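Local coordinates for iron Transport-associated domain protein (Bacillus anthracis, PDB 4H8Q) that probably scavenges heme as part of a secreted anthrax hemophore, holding it in the pocket of a near-iron transporter (NEAT) domain, at residues 80-83 with 84-87. The protein carries 1 engineered substitution. Numbering follows the deposited sequence.
Sequences SEDK and AANT
The carbonyl O of Asp82 receives two amides at the end of a β-hairpin: Thr87 N reaches it in a nearly straight bond of 3.2 Å, and Ala85 N adds a weak one. This is a worked example of how a tight turn closes between antiparallel strands, here 72-82 and 87-94 of the NEAT barrel. Asp82 and Thr87 form the hydrogen-bonded pair at the strand ends, and the return bond from Asp82 N to Thr87 O is 2.9 Å long and almost linear at 172°. Asn86 and Thr87 together face Asp82, making a G1 β bulge. Lys83, Ala84 and Ala85 curl in helix-like conformation, with a weak Asn86 N to Lys83 O bond inside the curl, before Asn86 swings to positive phi (53°) and returns the chain to the strand.

The Asp82 side chain reinforces the turn. With CG anti to the backbone N (chi1 -176°), the carboxylate folds over the turn, where OD1 accepts Ala85 N at 3.0 Å. The amide comes from above the carboxylate plane; since it also bonds weakly to the carbonyl O, one N-H is shared between side chain and backbone of Asp82. On the same face of the sheet, the Thr87 hydroxyl OG1 lies 3.6 Å from Asp82 CB. On the solvent-exposed side, Lys83, its chain bent at chi2 and chi4, brings NZ within 3.6 Å of Glu81 OE2 in a salt bridge.

Asn86 links the turn to its surroundings: its OD1 accepts Glu60 N and its backbone bonds Ser59, just before Trp61 of the heme pocket, and its side chain lies about 9 Å from the heme. On the same face of the carboxylate as its own amide N, the methyl CB of Ala85 rests 3.5 Å from Asp82 CG.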
ATOM      1  N   SER A  80      -8.453   4.484   9.024  1.00 20.74           N
ATOM      2  CA  SER A  80      -9.871   4.695   8.813  1.00 23.97           C
ATOM      3  C   SER A  80     -10.471   3.567   8.006  1.00 28.36           C
ATOM      4  O   SER A  80      -9.772   2.875   7.256  1.00 22.28           O
ATOM      5  CB  SER A  80     -10.167   6.036   8.142  1.00 27.01           C
ATOM      6  OG  SER A  80      -9.693   6.072   6.812  1.00 26.59           O
ATOM      7  N   GLU A  81     -11.772   3.382   8.194  1.00 26.36           N
ATOM      8  CA  GLU A  81     -12.553   2.436   7.414  1.00 27.39           C
ATOM      9  C   GLU A  81     -13.853   3.095   6.990  1.00 33.97           C
ATOM     10  O   GLU A  81     -14.451   3.866   7.750  1.00 32.34           O
ATOM     11  CB  GLU A  81     -12.864   1.186   8.230  1.00 29.11           C
ATOM     12  CG  GLU A  81     -11.657   0.369   8.631  1.00 36.49           C
ATOM     13  CD  GLU A  81     -12.042  -0.925   9.329  1.00 49.08           C
ATOM     14  OE1 GLU A  81     -11.152  -1.772   9.558  1.00 54.45           O
ATOM     15  OE2 GLU A  81     -13.239  -1.091   9.646  1.00 52.50           O
ATOM     16  N   ASP A  82     -14.278   2.801   5.769  1.00 27.75           N
ATOM     17  CA  ASP A  82     -15.572   3.246   5.275  1.00 29.54           C
ATOM     18  C   ASP A  82     -16.339   1.996   4.881  1.00 34.19           C
ATOM     19  O   ASP A  82     -16.185   1.496   3.765  1.00 30.19           O
ATOM     20  CB  ASP A  82     -15.391   4.155   4.063  1.00 30.84           C
ATOM     21  CG  ASP A  82     -16.704   4.728   3.551  1.00 39.51           C
ATOM     22  OD1 ASP A  82     -17.764   4.114   3.798  1.00 38.41           O
ATOM     23  OD2 ASP A  82     -16.668   5.786   2.886  1.00 42.44           O
ATOM     24  N   LYS A  83     -17.146   1.481   5.806  1.00 32.39           N
ATOM     25  CA  LYS A  83     -17.869   0.231   5.574  1.00 35.80           C
ATOM     26  C   LYS A  83     -18.846   0.326   4.408  1.00 34.50           C
ATOM     27  O   LYS A  83     -19.034  -0.642   3.666  1.00 34.73           O
ATOM     28  CB  LYS A  83     -18.603  -0.219   6.838  1.00 33.95           C
ATOM     29  CG  LYS A  83     -17.688  -0.611   7.983  1.00 39.93           C
ATOM     30  CD  LYS A  83     -16.813  -1.793   7.610  1.00 41.54           C
ATOM     31  CE  LYS A  83     -15.845  -2.143   8.727  1.00 47.94           C
ATOM     32  NZ  LYS A  83     -16.542  -2.427  10.013  1.00 53.19           N
ATOM     33  N   ALA A  84     -19.465   1.490   4.243  1.00 38.26           N
ATOM     34  CA  ALA A  84     -20.400   1.708   3.145  1.00 34.73           C
ATOM     35  C   ALA A  84     -19.717   1.612   1.783  1.00 37.57           C
ATOM     36  O   ALA A  84     -20.265   1.036   0.844  1.00 37.21           O
ATOM     37  CB  ALA A  84     -21.099   3.060   3.298  1.00 42.07           C
ATOM     38  N   ALA A  85     -18.518   2.175   1.676  1.00 33.71           N
ATOM     39  CA  ALA A  85     -17.783   2.154   0.415  1.00 32.92           C
ATOM     40  C   ALA A  85     -16.960   0.879   0.277  1.00 24.98           C
ATOM     41  O   ALA A  85     -16.420   0.602  -0.793  1.00 28.63           O
ATOM     42  CB  ALA A  85     -16.882   3.374   0.302  1.00 32.51           C
ATOM     43  N   ASN A  86     -16.879   0.112   1.358  1.00 29.07           N
ATOM     44  CA  ASN A  86     -16.009  -1.061   1.409  1.00 26.47           C
ATOM     45  C   ASN A  86     -14.579  -0.676   1.029  1.00 28.19           C
ATOM     46  O   ASN A  86     -13.969  -1.286   0.149  1.00 22.80           O
ATOM     47  CB  ASN A  86     -16.527  -2.165   0.487  1.00 25.47           C
ATOM     48  CG  ASN A  86     -15.776  -3.484   0.664  1.00 17.45           C
ATOM     49  OD1 ASN A  86     -15.180  -3.738   1.707  1.00 22.13           O
ATOM     50  ND2 ASN A  86     -15.832  -4.341  -0.363  1.00 23.72           N
ATOM     51  N   THR A  87     -14.064   0.356   1.686  1.00 24.25           N
ATOM     52  CA  THR A  87     -12.669   0.752   1.528  1.00 21.94           C
ATOM     53  C   THR A  87     -12.073   0.976   2.906  1.00 25.98           C
ATOM     54  O   THR A  87     -12.798   1.111   3.894  1.00 22.85           O
ATOM     55  CB  THR A  87     -12.521   2.058   0.721  1.00 24.92           C
ATOM     56  OG1 THR A  87     -13.195   3.121   1.414  1.00 26.45           O
ATOM     57  CG2 THR A  87     -13.091   1.909  -0.687  1.00 24.81           C
TER